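Local coordinates for protein geranylgeranyl pyrophosphate synthase (Corynebacterium glutamicum, PDB 3LK5) that probably builds isoprenoid diphosphates by magnesium-dependent head-to-tail prenyl transfer, as do other members of the FPP/GGPP synthase family, at residues His14-Asp19 and Asp355-Gln360; Arg26-Gln31 and Val90-Ala95. All blocks are in the same frame, centred on the assembly; numbering follows the deposited sequence.

Interaction 1: His14-Asp19 and Asp355-Gln360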
loop_
_atom_site.group_PDB
_atom_site.type_symbol
_atom_site.label_atom_id
_atom_site.label_comp_id
_atom_site.label_asym_id
_atom_site.label_seq_id
_atom_site.Cartn_x
_atom_site.Cartn_y
_atom_site.Cartn_z
ATOM N N HIS A 14 -14.868 -19.364 22.369
ATOM C CA HIS A 14 -13.782 -19.849 23.235
ATOM C C HIS A 14 -13.079 -21.059 22.632
ATOM O O HIS A 14 -12.072 -21.549 23.172
ATOM C CB HIS A 14 -14.295 -20.175 24.647
ATOM C CG HIS A 14 -14.310 -18.997 25.575
ATOM N ND1 HIS A 14 -15.425 -18.202 25.758
ATOM C CD2 HIS A 14 -13.344 -18.479 26.372
ATOM C CE1 HIS A 14 -15.145 -17.247 26.627
ATOM N NE2 HIS A 14 -13.889 -17.391 27.015
ATOM N N ASP A 15 -13.601 -21.538 21.507
ATOM C CA ASP A 15 -12.997 -22.694 20.857
ATOM C C ASP A 15 -12.562 -22.380 19.424
ATOM O O ASP A 15 -13.135 -21.516 18.743
ATOM C CB ASP A 15 -13.903 -23.950 20.959
ATOM C CG ASP A 15 -14.629 -24.280 19.653
ATOM O OD1 ASP A 15 -14.406 -25.387 19.118
ATOM O OD2 ASP A 15 -15.410 -23.436 19.158
ATOM N N LEU A 16 -11.531 -23.095 18.989
ATOM C CA LEU A 16 -10.935 -22.923 17.675
ATOM C C LEU A 16 -11.467 -23.990 16.711
ATOM O O LEU A 16 -11.195 -25.197 16.874
ATOM C CB LEU A 16 -9.408 -23.001 17.809
ATOM C CG LEU A 16 -8.507 -22.794 16.603
ATOM C CD1 LEU A 16 -8.845 -21.507 15.890
ATOM C CD2 LEU A 16 -7.055 -22.791 17.082
ATOM N N ASP A 17 -12.250 -23.549 15.729
ATOM C CA ASP A 17 -12.826 -24.451 14.741
ATOM C C ASP A 17 -12.166 -24.173 13.399
ATOM O O ASP A 17 -12.532 -23.235 12.714
ATOM C CB ASP A 17 -14.343 -24.246 14.665
ATOM C CG ASP A 17 -15.063 -25.370 13.932
ATOM O OD1 ASP A 17 -14.608 -25.824 12.856
ATOM O OD2 ASP A 17 -16.127 -25.783 14.432
ATOM N N LEU A 18 -11.202 -25.008 13.021
ATOM C CA LEU A 18 -10.377 -24.742 11.843
ATOM C C LEU A 18 -11.205 -24.731 10.580
ATOM O O LEU A 18 -11.000 -23.883 9.710
ATOM C CB LEU A 18 -9.267 -25.787 11.683
ATOM C CG LEU A 18 -8.354 -26.059 12.875
ATOM C CD1 LEU A 18 -7.260 -27.023 12.431
ATOM C CD2 LEU A 18 -7.754 -24.774 13.443
ATOM N N ASP A 19 -12.127 -25.687 10.468
ATOM C CA ASP A 19 -12.872 -25.846 9.221
ATOM C C ASP A 19 -13.928 -24.772 8.961
ATOM O O ASP A 19 -14.126 -24.409 7.812
ATOM C CB ASP A 19 -13.452 -27.272 9.069
ATOM C CG ASP A 19 -12.357 -28.337 8.899
ATOM O OD1 ASP A 19 -11.232 -28.004 8.446
ATOM O OD2 ASP A 19 -12.624 -29.514 9.224
ATOM N N ASP A 355 -6.435 -26.429 26.483
ATOM C CA ASP A 355 -6.239 -27.734 25.797
ATOM C C ASP A 355 -6.690 -27.744 24.351
ATOM O O ASP A 355 -5.988 -28.260 23.475
ATOM C CB ASP A 355 -7.024 -28.864 26.505
ATOM C CG ASP A 355 -6.356 -29.341 27.765
ATOM O OD1 ASP A 355 -5.211 -28.917 28.007
ATOM O OD2 ASP A 355 -6.980 -30.144 28.517
ATOM N N GLU A 356 -7.891 -27.222 24.115
ATOM C CA GLU A 356 -8.506 -27.251 22.797
ATOM C C GLU A 356 -7.749 -26.369 21.790
ATOM O O GLU A 356 -7.654 -26.707 20.595
ATOM C CB GLU A 356 -10.000 -26.884 22.903
ATOM C CG GLU A 356 -10.555 -25.909 21.843
ATOM C CD GLU A 356 -10.739 -26.546 20.467
ATOM O OE1 GLU A 356 -10.719 -27.799 20.369
ATOM O OE2 GLU A 356 -10.903 -25.800 19.485
ATOM N N VAL A 357 -7.246 -25.231 22.263
ATOM C CA VAL A 357 -6.453 -24.342 21.417
ATOM C C VAL A 357 -5.106 -24.991 21.043
ATOM O O VAL A 357 -4.703 -24.979 19.868
ATOM C CB VAL A 357 -6.239 -22.976 22.088
ATOM C CG1 VAL A 357 -5.476 -22.036 21.148
ATOM C CG2 VAL A 357 -7.619 -22.347 22.465
ATOM N N ARG A 358 -4.438 -25.610 22.031
ATOM C CA ARG A 358 -3.195 -26.326 21.768
ATOM C C ARG A 358 -3.406 -27.406 20.717
ATOM O O ARG A 358 -2.608 -27.545 19.779
ATOM C CB ARG A 358 -2.625 -26.943 23.057
ATOM C CG ARG A 358 -1.321 -27.688 22.825
ATOM C CD ARG A 358 -0.728 -28.241 24.114
ATOM N NE ARG A 358 -0.025 -27.221 24.898
ATOM C CZ ARG A 358 -0.437 -26.823 26.103
ATOM N NH1 ARG A 358 -1.543 -27.360 26.613
ATOM N NH2 ARG A 358 0.231 -25.902 26.797
ATOM N N ALA A 359 -4.473 -28.189 20.906
ATOM C CA ALA A 359 -4.827 -29.274 20.003
ATOM C C ALA A 359 -4.986 -28.776 18.587
ATOM O O ALA A 359 -4.497 -29.370 17.620
ATOM C CB ALA A 359 -6.136 -29.986 20.488
ATOM N N GLN A 360 -5.692 -27.677 18.449
ATOM C CA GLN A 360 -5.889 -27.129 17.125
ATOM C C GLN A 360 -4.622 -26.481 16.536
ATOM O O GLN A 360 -4.416 -26.532 15.316
ATOM C CB GLN A 360 -7.063 -26.148 17.140
ATOM C CG GLN A 360 -8.424 -26.810 17.398
ATOM C CD GLN A 360 -8.602 -28.135 16.649
ATOM O OE1 GLN A 360 -8.586 -28.181 15.413
ATOM N NE2 GLN A 360 -8.750 -29.218 17.401
HETATM O O HOH W 1 -11.098 -27.708 14.294
#
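Leu16 and Gln360 supply the two largest shares of the 311 Å² buried here, and Glu356 adds the third. The side chains of Leu16 and Gln360 run past one another in opposite directions: Leu16 CD2 lies 3.4 Å from Gln360 CB, and Leu16 CG also packs on that methylene. Leu16 has a chi1 of -177°, which turns CG away from N and sends the branch along the helix surface, where CD2 also comes near Val357 CG1.

Glu356 lies one helical turn before Gln360 and meets the backbone of the same leucine. Its OE2 accepts a hydrogen bond from Leu16 N at 2.8 Å, through the lone pair anti to the other carboxylate oxygen; an N-H...O angle of 134° shows the bond to be bent. That oxygen is also 3.5 Å from Asp15 OD1, the two carboxylate planes being 34° apart. Such proximity of like charges would be expected to raise the proton affinity of one or both acids.

Beyond Leu16, the bend of Gln360 at chi2 brings its amide to Leu18, with OE1 3.3 Å from Leu18 CG. A water completes this end of the contact: it accepts from Leu18 N and donates to Gln360 OE1 at 2.8 Å, so the loop is joined to the helix through a second backbone N-H.

The contact thus lays the loop preceding helix 21-43 alongside the first turns of the C-terminal helix 355-369, in nearly the same direction, while Leu16 also packs on Leu68, Trp71 and Ala72 of helix 65-78.

Interaction 2: Arg26-Gln31 and Val90-Ala95; sequences RDRLTQ and VLDAAA
Arg28 and Asp92 join two helices of the all-helical prenyl synthase fold by a side-on salt bridge. The short axes of 26-31 and 90-95 are nearly perpendicular (crossing angle -89°) and approach to 9.2 Å, with Arg28 and Asp92 the closest CA pair.

The two side chains also meet at about a right angle. Arg28 is bent at chi2 and chi3, which folds its chain back and presents the NE/NH2 edge of the guanidinium to the carboxylate. NE donates to Asp92 OD1 at 2.7 Å in an almost straight bond, and NH2 donates to Asp92 OD2 at 3.3 Å. Both acceptors lie close to the guanidinium plane, yet the donors stand out of the carboxylate plane because the two groups are turned 39° apart. The geometry is therefore a twisted bidentate pair, with the NE bond much the shorter.

Carbon atoms pack beside this charged pair. Arg28 CG lies 4.0 Å from Leu91 CB, whereas Arg28 CB rests on Ala95 CB at 3.8 Å; Leu29 CD2 lies against the carbonyl O of Ala95 in a van der Waals contact. Met162 of helix 144-164 touches Arg28, Asp92 and Ala95.

Asp92 OD1 has a further donor: a bridging water gives one hydrogen bond to this oxygen at 2.7 Å and another to the backbone O of Arg28 at 2.8 Å.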
loop_
_atom_site.group_PDB
_atom_site.type_symbol
_atom_site.label_atom_id
_atom_site.label_comp_id
_atom_site.label_asym_id
_atom_site.label_seq_id
_atom_site.Cartn_x
_atom_site.Cartn_y
_atom_site.Cartn_z
ATOM N N ARG A 26 -15.066 -14.642 5.702
ATOM C CA ARG A 26 -15.798 -14.169 4.516
ATOM C C ARG A 26 -16.953 -13.260 4.888
ATOM O O ARG A 26 -17.134 -12.225 4.230
ATOM C CB ARG A 26 -16.288 -15.349 3.652
ATOM C CG ARG A 26 -16.853 -14.930 2.282
ATOM C CD ARG A 26 -17.345 -16.183 1.503
ATOM N NE ARG A 26 -17.661 -15.876 0.089
ATOM C CZ ARG A 26 -18.764 -15.266 -0.354
ATOM N NH1 ARG A 26 -19.683 -14.812 0.491
ATOM N NH2 ARG A 26 -18.925 -15.062 -1.668
ATOM N N ASP A 27 -17.713 -13.586 5.941
ATOM C CA ASP A 27 -18.744 -12.667 6.448
ATOM C C ASP A 27 -18.185 -11.288 6.829
ATOM O O ASP A 27 -18.807 -10.265 6.526
ATOM C CB ASP A 27 -19.458 -13.206 7.697
ATOM C CG ASP A 27 -20.464 -14.308 7.380
ATOM O OD1 ASP A 27 -20.943 -14.395 6.247
ATOM O OD2 ASP A 27 -20.762 -15.104 8.283
ATOM N N ARG A 28 -17.101 -11.260 7.601
ATOM C CA ARG A 28 -16.549 -9.952 8.017
ATOM C C ARG A 28 -16.099 -9.123 6.800
ATOM O O ARG A 28 -16.319 -7.908 6.752
ATOM C CB ARG A 28 -15.352 -10.138 8.990
ATOM C CG ARG A 28 -15.651 -11.015 10.247
ATOM C CD ARG A 28 -16.962 -10.629 10.978
ATOM N NE ARG A 28 -17.041 -9.226 11.385
ATOM C CZ ARG A 28 -18.128 -8.675 11.927
ATOM N NH1 ARG A 28 -19.228 -9.420 12.121
ATOM N NH2 ARG A 28 -18.131 -7.396 12.272
ATOM N N LEU A 29 -15.440 -9.781 5.848
ATOM C CA LEU A 29 -14.951 -9.110 4.655
ATOM C C LEU A 29 -16.120 -8.608 3.830
ATOM O O LEU A 29 -16.044 -7.505 3.262
ATOM C CB LEU A 29 -14.071 -10.028 3.787
ATOM C CG LEU A 29 -12.739 -10.443 4.461
ATOM C CD1 LEU A 29 -12.155 -11.583 3.644
ATOM C CD2 LEU A 29 -11.775 -9.177 4.548
ATOM N N THR A 30 -17.192 -9.412 3.741
ATOM C CA THR A 30 -18.413 -8.966 3.044
ATOM C C THR A 30 -18.972 -7.699 3.632
ATOM O O THR A 30 -19.305 -6.746 2.891
ATOM C CB THR A 30 -19.518 -10.089 3.021
ATOM O OG1 THR A 30 -18.973 -11.244 2.388
ATOM C CG2 THR A 30 -20.732 -9.604 2.230
ATOM N N GLN A 31 -19.095 -7.661 4.954
ATOM C CA GLN A 31 -19.628 -6.482 5.608
ATOM C C GLN A 31 -18.785 -5.230 5.333
ATOM O O GLN A 31 -19.319 -4.128 5.088
ATOM C CB GLN A 31 -19.763 -6.712 7.114
ATOM C CG GLN A 31 -20.691 -7.885 7.367
ATOM C CD GLN A 31 -21.367 -7.847 8.714
ATOM O OE1 GLN A 31 -22.016 -8.827 9.103
ATOM N NE2 GLN A 31 -21.224 -6.737 9.450
ATOM N N VAL A 90 -12.551 -8.115 17.308
ATOM C CA VAL A 90 -11.456 -9.082 17.186
ATOM C C VAL A 90 -11.490 -9.777 15.855
ATOM O O VAL A 90 -10.432 -9.947 15.187
ATOM C CB VAL A 90 -11.497 -10.117 18.354
ATOM C CG1 VAL A 90 -10.386 -11.154 18.193
ATOM C CG2 VAL A 90 -11.403 -9.382 19.692
ATOM N N LEU A 91 -12.695 -10.190 15.437
ATOM C CA LEU A 91 -12.822 -10.909 14.169
ATOM C C LEU A 91 -12.477 -10.001 12.975
ATOM O O LEU A 91 -11.901 -10.464 11.985
ATOM C CB LEU A 91 -14.270 -11.444 13.984
ATOM C CG LEU A 91 -14.638 -12.539 15.013
ATOM C CD1 LEU A 91 -16.158 -12.897 14.882
ATOM C CD2 LEU A 91 -13.792 -13.773 14.805
ATOM N N ASP A 92 -12.827 -8.728 13.074
ATOM C CA ASP A 92 -12.469 -7.790 11.994
ATOM C C ASP A 92 -10.977 -7.557 11.928
ATOM O O ASP A 92 -10.404 -7.483 10.813
ATOM C CB ASP A 92 -13.176 -6.459 12.203
ATOM C CG ASP A 92 -14.625 -6.493 11.716
ATOM O OD1 ASP A 92 -15.043 -7.385 10.965
ATOM O OD2 ASP A 92 -15.373 -5.621 12.116
ATOM N N ALA A 93 -10.342 -7.455 13.113
ATOM C CA ALA A 93 -8.856 -7.370 13.133
ATOM C C ALA A 93 -8.220 -8.570 12.477
ATOM O O ALA A 93 -7.305 -8.416 11.655
ATOM C CB ALA A 93 -8.314 -7.180 14.581
ATOM N N ALA A 94 -8.685 -9.786 12.841
ATOM C CA ALA A 94 -8.188 -10.975 12.178
ATOM C C ALA A 94 -8.402 -10.988 10.672
ATOM O O ALA A 94 -7.485 -11.316 9.898
ATOM C CB ALA A 94 -8.813 -12.279 12.860
ATOM N N ALA A 95 -9.606 -10.602 10.259
ATOM C CA ALA A 95 -9.992 -10.651 8.854
ATOM C C ALA A 95 -9.247 -9.629 8.007
ATOM O O ALA A 95 -9.048 -9.851 6.801
ATOM C CB ALA A 95 -11.535 -10.424 8.717
HETATM O O HOH W 2 -16.554 -6.342 9.010
#

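How the interactions relate
From the N terminus, the chain first passes through 14-19, whose partner 355-360 comes only after 335 intervening residues; interaction 1 therefore closes a loop around nearly the whole fold. Helix 21-43 follows directly and carries 26-31, which pairs with 90-95 on helix 87-111 across 58 residues. Interaction 2 is thus nested within interaction 1, without crossing it. Their centres are 19 Å apart and their nearest atoms about 9 Å, so they do not touch. One ties the N-terminal loop to the last helix, the other joins two early helices; helix 65-78 packs against Leu16 of the first and Leu91 of the second, both through Trp71.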